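Long-range contacts in MstE (Scytonema sp. PCC 10023, PDB 6SBF), which acts as a monodomain class II terpene cyclase that assembles complex isoprenoid scaffolds, probably in merosterol biosynthesis: residues H78-L88 with A115-A124; G171-A181 with W207-T218. The protein carries 1 engineered substitution. All coordinates share one frame; numbering follows the deposited sequence.

Overall arrangement
Two contacts, each between segments about 26 residues apart, tie neighbouring parts of an alpha6-alpha6 barrel together. From the N terminus, the first of the four segments lies on helix 75-90, and contact 1 closes a loop when the end of helix 109-121 comes back against it. Contact 2 opens only later: the chain leaves the 171-176 loop, runs through helices 177-183 and 187-200, and returns as the 207-214 loop leading into helix 215-229. The two loops lie in series, neither nesting nor crossing. The centres of contact 1 and contact 2 are about 25 Å apart. Contact 1, partly buried, joins helix to helix; contact 2, buried, joins two loops to each other and to the start of helix 177-183.

Contact 1 (H78-L88 with A115-A124); sequences HEALMQAWELL and ALQLAAAVGA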
loop_
_atom_site.group_PDB
_atom_site.type_symbol
_atom_site.label_atom_id
_atom_site.label_comp_id
_atom_site.label_asym_id
_atom_site.label_seq_id
_atom_site.Cartn_x
_atom_site.Cartn_y
_atom_site.Cartn_z
ATOM N N HIS A 78 -6.621 -18.412 -3.460
ATOM C CA HIS A 78 -7.920 -18.079 -2.824
ATOM C C HIS A 78 -8.025 -18.743 -1.459
ATOM O O HIS A 78 -8.491 -18.127 -0.510
ATOM C CB HIS A 78 -9.123 -18.407 -3.719
ATOM C CG HIS A 78 -10.374 -17.793 -3.220
ATOM N ND1 HIS A 78 -10.602 -16.439 -3.289
ATOM C CD2 HIS A 78 -11.463 -18.346 -2.596
ATOM C CE1 HIS A 78 -11.745 -16.183 -2.692
ATOM N NE2 HIS A 78 -12.326 -17.348 -2.265
ATOM N N GLU A 79 -7.543 -19.984 -1.355
ATOM C CA GLU A 79 -7.561 -20.693 -0.029
ATOM C C GLU A 79 -6.688 -19.969 0.980
ATOM O O GLU A 79 -7.072 -19.838 2.153
ATOM C CB GLU A 79 -7.108 -22.135 -0.209
ATOM C CG GLU A 79 -8.095 -23.012 -0.939
ATOM C CD GLU A 79 -7.562 -24.374 -1.340
ATOM O OE1 GLU A 79 -6.376 -24.651 -1.255
ATOM O OE2 GLU A 79 -8.430 -25.183 -1.794
ATOM N N ALA A 80 -5.530 -19.487 0.531
ATOM C CA ALA A 80 -4.646 -18.702 1.429
ATOM C C ALA A 80 -5.344 -17.434 1.900
ATOM O O ALA A 80 -5.210 -17.042 3.060
ATOM C CB ALA A 80 -3.364 -18.394 0.736
ATOM N N LEU A 81 -6.088 -16.783 1.018
ATOM C CA LEU A 81 -6.836 -15.577 1.390
ATOM C C LEU A 81 -7.967 -15.873 2.355
ATOM O O LEU A 81 -8.208 -15.139 3.330
ATOM C CB LEU A 81 -7.337 -14.850 0.165
ATOM C CG LEU A 81 -6.370 -13.904 -0.513
ATOM C CD1 LEU A 81 -4.943 -14.366 -0.571
ATOM C CD2 LEU A 81 -6.901 -13.400 -1.808
ATOM N N MET A 82 -8.654 -17.002 2.156
ATOM C CA MET A 82 -9.711 -17.436 3.099
ATOM C C MET A 82 -9.078 -17.669 4.488
ATOM O O MET A 82 -9.653 -17.263 5.490
ATOM C CB MET A 82 -10.350 -18.712 2.543
ATOM C CG MET A 82 -11.176 -18.460 1.317
ATOM S SD MET A 82 -12.778 -17.883 1.841
ATOM C CE MET A 82 -13.569 -19.482 2.061
ATOM N N GLN A 83 -7.901 -18.301 4.527
ATOM C CA GLN A 83 -7.209 -18.547 5.801
ATOM C C GLN A 83 -6.796 -17.212 6.450
ATOM O O GLN A 83 -6.931 -17.028 7.654
ATOM C CB GLN A 83 -5.992 -19.452 5.622
ATOM C CG GLN A 83 -5.109 -19.463 6.917
ATOM C CD GLN A 83 -3.939 -20.425 6.867
ATOM O OE1 GLN A 83 -4.039 -21.559 7.328
ATOM N NE2 GLN A 83 -2.825 -19.973 6.300
ATOM N N ALA A 84 -6.304 -16.275 5.645
ATOM C CA ALA A 84 -5.904 -14.957 6.171
ATOM C C ALA A 84 -7.120 -14.258 6.803
ATOM O O ALA A 84 -6.975 -13.643 7.868
ATOM C CB ALA A 84 -5.311 -14.114 5.063
ATOM N N TRP A 85 -8.286 -14.358 6.159
ATOM C CA TRP A 85 -9.478 -13.728 6.739
ATOM C C TRP A 85 -9.868 -14.432 8.033
ATOM O O TRP A 85 -10.272 -13.772 8.992
ATOM C CB TRP A 85 -10.627 -13.761 5.705
ATOM C CG TRP A 85 -11.930 -13.278 6.206
ATOM C CD1 TRP A 85 -13.086 -13.997 6.321
ATOM C CD2 TRP A 85 -12.244 -11.963 6.718
ATOM N NE1 TRP A 85 -14.054 -13.237 6.872
ATOM C CE2 TRP A 85 -13.598 -11.968 7.119
ATOM C CE3 TRP A 85 -11.514 -10.771 6.878
ATOM C CZ2 TRP A 85 -14.227 -10.859 7.664
ATOM C CZ3 TRP A 85 -12.153 -9.689 7.395
ATOM C CH2 TRP A 85 -13.470 -9.724 7.812
ATOM N N GLU A 86 -9.758 -15.752 8.076
ATOM C CA GLU A 86 -10.047 -16.462 9.336
ATOM C C GLU A 86 -9.086 -16.009 10.448
ATOM O O GLU A 86 -9.546 -15.820 11.597
ATOM C CB GLU A 86 -9.948 -17.978 9.121
ATOM C CG GLU A 86 -11.080 -18.530 8.282
ATOM C CD GLU A 86 -12.518 -18.352 8.774
ATOM O OE1 GLU A 86 -12.741 -18.398 9.998
ATOM O OE2 GLU A 86 -13.424 -18.161 7.907
ATOM N N LEU A 87 -7.805 -15.794 10.120
ATOM C CA LEU A 87 -6.846 -15.261 11.130
ATOM C C LEU A 87 -7.289 -13.867 11.610
ATOM O O LEU A 87 -7.271 -13.610 12.823
ATOM C CB LEU A 87 -5.435 -15.210 10.533
ATOM C CG LEU A 87 -4.828 -16.606 10.303
ATOM C CD1 LEU A 87 -3.491 -16.481 9.572
ATOM C CD2 LEU A 87 -4.621 -17.355 11.595
ATOM N N LEU A 88 -7.678 -13.012 10.675
ATOM C CA LEU A 88 -8.146 -11.681 11.029
ATOM C C LEU A 88 -9.378 -11.732 11.928
ATOM O O LEU A 88 -9.513 -10.954 12.888
ATOM C CB LEU A 88 -8.352 -10.849 9.771
ATOM C CG LEU A 88 -7.064 -10.383 9.106
ATOM C CD1 LEU A 88 -7.324 -9.937 7.709
ATOM C CD2 LEU A 88 -6.335 -9.332 9.882
ATOM N N ALA A 115 -7.979 -4.720 5.533
ATOM C CA ALA A 115 -8.679 -5.943 5.988
ATOM C C ALA A 115 -10.045 -6.011 5.318
ATOM O O ALA A 115 -10.481 -7.120 4.963
ATOM C CB ALA A 115 -8.813 -5.967 7.499
ATOM N N LEU A 116 -10.719 -4.887 5.152
ATOM C CA LEU A 116 -12.009 -4.822 4.445
ATOM C C LEU A 116 -11.854 -5.109 2.961
ATOM O O LEU A 116 -12.802 -5.716 2.376
ATOM C CB LEU A 116 -12.743 -3.540 4.802
ATOM C CG LEU A 116 -13.236 -3.436 6.234
ATOM C CD1 LEU A 116 -13.675 -2.006 6.536
ATOM C CD2 LEU A 116 -14.413 -4.398 6.465
ATOM N N GLN A 117 -10.779 -4.699 2.315
ATOM C CA GLN A 117 -10.533 -5.061 0.913
ATOM C C GLN A 117 -10.396 -6.580 0.838
ATOM O O GLN A 117 -10.887 -7.224 -0.098
ATOM C CB GLN A 117 -9.311 -4.329 0.365
ATOM C CG GLN A 117 -9.500 -2.827 0.205
ATOM C CD GLN A 117 -8.374 -2.230 -0.607
ATOM O OE1 GLN A 117 -8.217 -2.543 -1.785
ATOM N NE2 GLN A 117 -7.574 -1.348 0.011
ATOM N N LEU A 118 -9.652 -7.167 1.767
ATOM C CA LEU A 118 -9.476 -8.624 1.785
ATOM C C LEU A 118 -10.839 -9.307 2.017
ATOM O O LEU A 118 -11.146 -10.303 1.328
ATOM C CB LEU A 118 -8.438 -9.020 2.831
ATOM C CG LEU A 118 -8.234 -10.531 2.981
ATOM C CD1 LEU A 118 -7.912 -11.278 1.714
ATOM C CD2 LEU A 118 -7.172 -10.830 4.000
ATOM N N ALA A 119 -11.616 -8.793 2.937
ATOM C CA ALA A 119 -12.964 -9.344 3.214
ATOM C C ALA A 119 -13.764 -9.382 1.911
ATOM O O ALA A 119 -14.419 -10.399 1.630
ATOM C CB ALA A 119 -13.673 -8.547 4.273
ATOM N N ALA A 120 -13.713 -8.339 1.101
ATOM C CA ALA A 120 -14.470 -8.320 -0.160
ATOM C C ALA A 120 -13.993 -9.465 -1.047
ATOM O O ALA A 120 -14.842 -10.133 -1.722
ATOM C CB ALA A 120 -14.387 -6.973 -0.826
ATOM N N ALA A 121 -12.706 -9.711 -1.140
ATOM C CA ALA A 121 -12.173 -10.768 -2.033
ATOM C C ALA A 121 -12.652 -12.154 -1.624
ATOM O O ALA A 121 -12.721 -13.042 -2.478
ATOM C CB ALA A 121 -10.657 -10.702 -2.044
ATOM N N VAL A 122 -12.956 -12.350 -0.352
ATOM C CA VAL A 122 -13.392 -13.674 0.134
ATOM C C VAL A 122 -14.901 -13.671 0.446
ATOM O O VAL A 122 -15.351 -14.609 1.110
ATOM C CB VAL A 122 -12.523 -14.158 1.307
ATOM C CG1 VAL A 122 -11.069 -14.301 0.866
ATOM C CG2 VAL A 122 -12.692 -13.263 2.540
ATOM N N GLY A 123 -15.667 -12.706 -0.044
ATOM C CA GLY A 123 -17.121 -12.750 0.046
ATOM C C GLY A 123 -17.641 -12.468 1.428
ATOM O O GLY A 123 -18.764 -12.815 1.736
ATOM N N ALA A 124 -16.837 -11.738 2.217
ATOM C CA ALA A 124 -17.167 -11.436 3.622
ATOM C C ALA A 124 -17.422 -9.951 3.871
ATOM O O ALA A 124 -17.534 -9.543 5.045
ATOM C CB ALA A 124 -16.070 -11.913 4.515
#
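Two alanine methyls from either side of a helix end, Ala119 and Ala124, lie above the same side of the Trp85 indole. Ala119 CB makes a CH-pi contact 3.9 Å from the centroid of the Trp85 six-membered ring, only 20° off its normal, whereas Ala124 CB sits toward the rim and comes within 3.4 Å of Trp85 NE1. The second methyl is brought back by a Schellman motif: Gly123, with positive phi, turns the chain so that Ala124 N donates to Ala119 O at 2.8 Å. Trp85 reaches this site because its CG stands trans to the main-chain nitrogen (chi1 174°), and Val122 CG2 packs against the root of the indole, 3.7 Å from Trp85 CG. With an alanine in place of the indole, the methyls of Ala119 and Ala124 would probably lose their aromatic partner and a gap would be likely to open beside Val122.

In this alpha6-alpha6 barrel, the contact joins helices 75-90 and 109-121, whose short segments approach to 9.6 Å between axes and cross at -131°. Here Leu118 is a knob in a hole made by Leu81, Ala84, Trp85 and Leu88. Its two branches divide the work: CD1 of Leu118 lies 3.8 Å from Leu81 CG, while CD2 of Leu118 meets Ala84 CB at 3.9 Å and also touches Leu88 CD1. Helix 59-69 flanks the same layer, with Thr62 against Ala84 and Thr67 against Leu118. Nearer the surface, Val122 splits its methyls, CG1 turning to Leu81 as CG2 turns to Trp85. At the solvent-exposed end the imidazole of His78 points its edge at the helix end, where CE1 of His78 lies 3.3 Å from the carbonyl oxygen of Ala121, near the ring plane.

Contact 2 (G171-A181 with W207-T218); sequences GWCGAHTCVSA and WEGYWWSDHEYT
Tyr210 threads between Cys178, His176 and Gly171, and each step of its side chain finds a different partner. CB of Tyr210 rests 3.8 Å from Cys178 SG and slightly nearer to CD2 of the His176 ring. With CG swung opposite the main-chain nitrogen (chi1 -173°), the ring is laid against the imidazole of His176 in an offset stack, the planes inclined by 26°. Within it CG of Tyr210 lies 3.3 Å from His176 CD2, and CD2 of Tyr210 is 3.5 Å from His176 NE2. Farther out, CZ of Tyr210 passes 3.4 Å from the carbonyl oxygen of Gly171. The hydroxyl ends near the plane of the Trp172 indole, with OH of Tyr210 3.4 Å from Trp172 CD1, and is hydrogen-bonded to Asp318 O.

The imidazole is itself fixed at both nitrogens: NE2 of His176 donates to Gly171 O at 2.8 Å, in the carbonyl plane, and ND1 pairs with Thr149 OG1. Trp211, whose indole N-H finds its polar partner in Thr149, presents its edge to the face of His176, completing a cluster with Trp172, whose own face receives Trp211 CH2. Segment 207-218 lies within a stretch related in sequence to the C-terminal domain of squalene-hopene cyclases, and Gln201 to Trp207 fits the QxxxGxW pattern of triterpene cyclase QW motifs. There the Trp207 side chain packs on Gln201, and Thr177 CG2 touches Trp207 CD1 and Thr218 CG2.

Behind the aromatic cluster, the thiol sulfur of Cys178 faces two successive amides of the returning loop. Tyr210 N donates to Cys178 SG at 3.3 Å and 162°, while the bond from Trp211 N to Cys178 SG is weak at 3.6 Å. Gly209 brings the loop close to Cys178, where a side chain would probably crowd Cys178 CB and clash with Thr218 OG1.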
loop_
_atom_site.group_PDB
_atom_site.type_symbol
_atom_site.label_atom_id
_atom_site.label_comp_id
_atom_site.label_asym_id
_atom_site.label_seq_id
_atom_site.Cartn_x
_atom_site.Cartn_y
_atom_site.Cartn_z
ATOM N N GLY A 171 -0.325 15.406 14.221
ATOM C CA GLY A 171 0.246 14.780 13.019
ATOM C C GLY A 171 -0.299 13.374 12.817
ATOM O O GLY A 171 -0.911 13.102 11.762
ATOM N N TRP A 172 -0.128 12.527 13.822
ATOM C CA TRP A 172 -0.568 11.125 13.693
ATOM C C TRP A 172 -2.096 10.990 13.659
ATOM O O TRP A 172 -2.569 9.928 13.215
ATOM C CB TRP A 172 -0.015 10.340 14.863
ATOM C CG TRP A 172 1.444 10.086 14.803
ATOM C CD1 TRP A 172 2.341 10.500 13.861
ATOM C CD2 TRP A 172 2.202 9.395 15.802
ATOM N NE1 TRP A 172 3.598 10.080 14.205
ATOM C CE2 TRP A 172 3.537 9.383 15.373
ATOM C CE3 TRP A 172 1.845 8.747 16.969
ATOM C CZ2 TRP A 172 4.540 8.738 16.077
ATOM C CZ3 TRP A 172 2.843 8.133 17.675
ATOM C CH2 TRP A 172 4.171 8.136 17.248
ATOM N N CYS A 173 -2.845 11.985 14.111
ATOM C CA CYS A 173 -4.315 11.901 14.307
ATOM C C CYS A 173 -5.049 12.854 13.360
ATOM O O CYS A 173 -6.257 13.031 13.522
ATOM C CB CYS A 173 -4.717 12.114 15.757
ATOM S SG CYS A 173 -3.919 10.933 16.857
ATOM N N GLY A 174 -4.361 13.399 12.386
ATOM C CA GLY A 174 -4.995 14.195 11.328
ATOM C C GLY A 174 -5.366 13.346 10.142
ATOM O O GLY A 174 -4.893 12.216 9.982
ATOM N N ALA A 175 -6.102 13.956 9.223
ATOM C CA ALA A 175 -6.402 13.318 7.941
ATOM C C ALA A 175 -5.105 12.998 7.213
ATOM O O ALA A 175 -4.228 13.887 7.112
ATOM C CB ALA A 175 -7.311 14.169 7.114
ATOM N N HIS A 176 -5.016 11.819 6.636
ATOM C CA HIS A 176 -3.826 11.321 5.913
ATOM C C HIS A 176 -4.212 10.978 4.483
ATOM O O HIS A 176 -5.163 10.212 4.282
ATOM C CB HIS A 176 -3.258 10.106 6.622
ATOM C CG HIS A 176 -2.745 10.446 7.967
ATOM N ND1 HIS A 176 -2.858 9.620 9.072
ATOM C CD2 HIS A 176 -2.091 11.564 8.391
ATOM C CE1 HIS A 176 -2.270 10.224 10.114
ATOM N NE2 HIS A 176 -1.772 11.431 9.722
ATOM N N THR A 177 -3.504 11.476 3.491
ATOM C CA THR A 177 -3.924 11.248 2.108
ATOM C C THR A 177 -3.691 9.806 1.679
ATOM O O THR A 177 -4.510 9.251 0.922
ATOM C CB THR A 177 -3.220 12.273 1.233
ATOM O OG1 THR A 177 -3.489 13.603 1.742
ATOM C CG2 THR A 177 -3.692 12.221 -0.194
ATOM N N CYS A 178 -2.626 9.186 2.138
ATOM C CA CYS A 178 -2.284 7.792 1.833
ATOM C C CYS A 178 -3.413 6.865 2.364
ATOM O O CYS A 178 -3.896 5.985 1.650
ATOM C CB CYS A 178 -0.930 7.416 2.435
ATOM S SG CYS A 178 -0.692 7.891 4.175
ATOM N N VAL A 179 -3.832 7.068 3.603
ATOM C CA VAL A 179 -4.882 6.256 4.231
ATOM C C VAL A 179 -6.207 6.577 3.573
ATOM O O VAL A 179 -6.997 5.640 3.272
ATOM C CB VAL A 179 -4.929 6.483 5.731
ATOM C CG1 VAL A 179 -6.021 5.616 6.376
ATOM C CG2 VAL A 179 -3.574 6.194 6.330
ATOM N N SER A 180 -6.510 7.822 3.273
ATOM C CA SER A 180 -7.753 8.210 2.602
ATOM C C SER A 180 -7.828 7.544 1.220
ATOM O O SER A 180 -8.898 7.022 0.835
ATOM C CB SER A 180 -7.824 9.728 2.490
ATOM O OG SER A 180 -7.882 10.350 3.758
ATOM N N ALA A 181 -6.746 7.509 0.469
ATOM C CA ALA A 181 -6.702 6.911 -0.859
ATOM C C ALA A 181 -7.034 5.419 -0.742
ATOM O O ALA A 181 -7.797 4.862 -1.558
ATOM C CB ALA A 181 -5.362 7.144 -1.518
ATOM N N TRP A 207 -0.157 12.985 -5.778
ATOM C CA TRP A 207 -0.501 13.163 -4.363
ATOM C C TRP A 207 0.736 12.793 -3.550
ATOM O O TRP A 207 1.630 12.091 -4.054
ATOM C CB TRP A 207 -1.695 12.275 -3.976
ATOM C CG TRP A 207 -3.016 12.777 -4.475
ATOM C CD1 TRP A 207 -3.930 13.453 -3.731
ATOM C CD2 TRP A 207 -3.608 12.587 -5.778
ATOM N NE1 TRP A 207 -5.034 13.746 -4.478
ATOM C CE2 TRP A 207 -4.872 13.207 -5.737
ATOM C CE3 TRP A 207 -3.207 11.955 -6.946
ATOM C CZ2 TRP A 207 -5.722 13.247 -6.849
ATOM C CZ3 TRP A 207 -4.052 11.951 -8.046
ATOM C CH2 TRP A 207 -5.287 12.603 -7.988
ATOM N N GLU A 208 0.735 13.290 -2.334
ATOM C CA GLU A 208 1.759 12.992 -1.335
ATOM C C GLU A 208 1.095 12.306 -0.143
ATOM O O GLU A 208 0.039 12.756 0.304
ATOM C CB GLU A 208 2.462 14.276 -0.893
ATOM C CG GLU A 208 3.122 15.066 -2.010
ATOM C CD GLU A 208 3.736 16.380 -1.547
ATOM O OE1 GLU A 208 3.407 16.816 -0.450
ATOM O OE2 GLU A 208 4.424 16.999 -2.345
ATOM N N GLY A 209 1.745 11.278 0.356
ATOM C CA GLY A 209 1.265 10.536 1.515
ATOM C C GLY A 209 1.852 11.029 2.831
ATOM O O GLY A 209 2.725 11.904 2.867
ATOM N N TYR A 210 1.389 10.458 3.910
ATOM C CA TYR A 210 1.838 10.767 5.259
ATOM C C TYR A 210 2.912 9.765 5.684
ATOM O O TYR A 210 4.090 10.179 5.955
ATOM C CB TYR A 210 0.653 10.795 6.229
ATOM C CG TYR A 210 1.063 11.291 7.597
ATOM C CD1 TYR A 210 1.145 12.651 7.848
ATOM C CD2 TYR A 210 1.405 10.413 8.614
ATOM C CE1 TYR A 210 1.540 13.110 9.093
ATOM C CE2 TYR A 210 1.813 10.867 9.862
ATOM C CZ TYR A 210 1.893 12.223 10.085
ATOM O OH TYR A 210 2.330 12.667 11.300
ATOM N N TRP A 211 2.578 8.476 5.681
ATOM C CA TRP A 211 3.483 7.440 6.243
ATOM C C TRP A 211 4.515 6.917 5.250
ATOM O O TRP A 211 5.370 6.139 5.623
ATOM C CB TRP A 211 2.642 6.277 6.735
ATOM C CG TRP A 211 1.679 6.595 7.824
ATOM C CD1 TRP A 211 0.322 6.706 7.706
ATOM C CD2 TRP A 211 1.978 6.842 9.206
ATOM N NE1 TRP A 211 -0.248 7.017 8.906
ATOM C CE2 TRP A 211 0.763 7.116 9.853
ATOM C CE3 TRP A 211 3.153 6.918 9.967
ATOM C CZ2 TRP A 211 0.680 7.414 11.202
ATOM C CZ3 TRP A 211 3.064 7.211 11.305
ATOM C CH2 TRP A 211 1.854 7.469 11.934
ATOM N N TRP A 212 4.417 7.243 3.989
ATOM C CA TRP A 212 5.266 6.665 2.948
ATOM C C TRP A 212 6.149 7.699 2.318
ATOM O O TRP A 212 5.688 8.805 1.997
ATOM C CB TRP A 212 4.397 6.029 1.852
ATOM C CG TRP A 212 3.520 4.931 2.372
ATOM C CD1 TRP A 212 2.256 5.094 2.823
ATOM C CD2 TRP A 212 3.917 3.593 2.744
ATOM N NE1 TRP A 212 1.785 3.951 3.355
ATOM C CE2 TRP A 212 2.794 3.009 3.323
ATOM C CE3 TRP A 212 5.090 2.863 2.623
ATOM C CZ2 TRP A 212 2.805 1.689 3.757
ATOM C CZ3 TRP A 212 5.134 1.586 3.115
ATOM C CH2 TRP A 212 3.974 0.985 3.616
ATOM N N SER A 213 7.362 7.289 2.015
ATOM C CA SER A 213 8.320 8.135 1.290
ATOM C C SER A 213 7.896 8.260 -0.173
ATOM O O SER A 213 8.141 9.295 -0.814
ATOM C CB SER A 213 9.706 7.454 1.370
ATOM O OG SER A 213 10.259 7.368 2.668
ATOM N N ASP A 214 7.365 7.165 -0.741
ATOM C CA ASP A 214 7.214 7.084 -2.207
ATOM C C ASP A 214 5.814 7.559 -2.595
ATOM O O ASP A 214 4.787 6.820 -2.364
ATOM C CB ASP A 214 7.468 5.663 -2.670
ATOM C CG ASP A 214 8.893 5.215 -2.406
ATOM O OD1 ASP A 214 9.812 5.926 -2.858
ATOM O OD2 ASP A 214 9.104 4.171 -1.761
ATOM N N HIS A 215 5.690 8.708 -3.256
ATOM C CA HIS A 215 4.409 9.316 -3.620
ATOM C C HIS A 215 3.643 8.456 -4.637
ATOM O O HIS A 215 2.429 8.671 -4.776
ATOM C CB HIS A 215 4.630 10.691 -4.248
ATOM C CG HIS A 215 5.368 11.663 -3.408
ATOM N ND1 HIS A 215 5.245 11.691 -2.027
ATOM C CD2 HIS A 215 6.196 12.686 -3.774
ATOM C CE1 HIS A 215 6.018 12.687 -1.565
ATOM N NE2 HIS A 215 6.617 13.284 -2.612
ATOM N N GLU A 216 4.309 7.533 -5.313
ATOM C CA GLU A 216 3.622 6.631 -6.274
ATOM C C GLU A 216 2.522 5.819 -5.580
ATOM O O GLU A 216 1.541 5.541 -6.223
ATOM C CB GLU A 216 4.659 5.741 -6.949
ATOM C CG GLU A 216 5.716 6.497 -7.769
ATOM C CD GLU A 216 6.782 7.224 -6.990
ATOM O OE1 GLU A 216 7.458 8.116 -7.609
ATOM O OE2 GLU A 216 6.987 6.888 -5.789
ATOM N N TYR A 217 2.737 5.430 -4.339
ATOM C CA TYR A 217 1.731 4.682 -3.577
ATOM C C TYR A 217 0.444 5.478 -3.471
ATOM O O TYR A 217 -0.645 5.001 -3.897
ATOM C CB TYR A 217 2.315 4.346 -2.206
ATOM C CG TYR A 217 1.366 3.717 -1.224
ATOM C CD1 TYR A 217 0.552 4.442 -0.412
ATOM C CD2 TYR A 217 1.340 2.351 -1.042
ATOM C CE1 TYR A 217 -0.284 3.876 0.540
ATOM C CE2 TYR A 217 0.505 1.753 -0.104
ATOM C CZ TYR A 217 -0.317 2.501 0.694
ATOM O OH TYR A 217 -1.129 1.909 1.629
ATOM N N THR A 218 0.494 6.684 -2.960
ATOM C CA THR A 218 -0.710 7.497 -2.731
ATOM C C THR A 218 -1.284 7.887 -4.081
ATOM O O THR A 218 -2.524 7.962 -4.221
ATOM C CB THR A 218 -0.435 8.685 -1.810
ATOM O OG1 THR A 218 0.083 8.200 -0.573
ATOM C CG2 THR A 218 -1.657 9.502 -1.515
HETATM O O HOH W 1 -2.626 3.630 2.949
#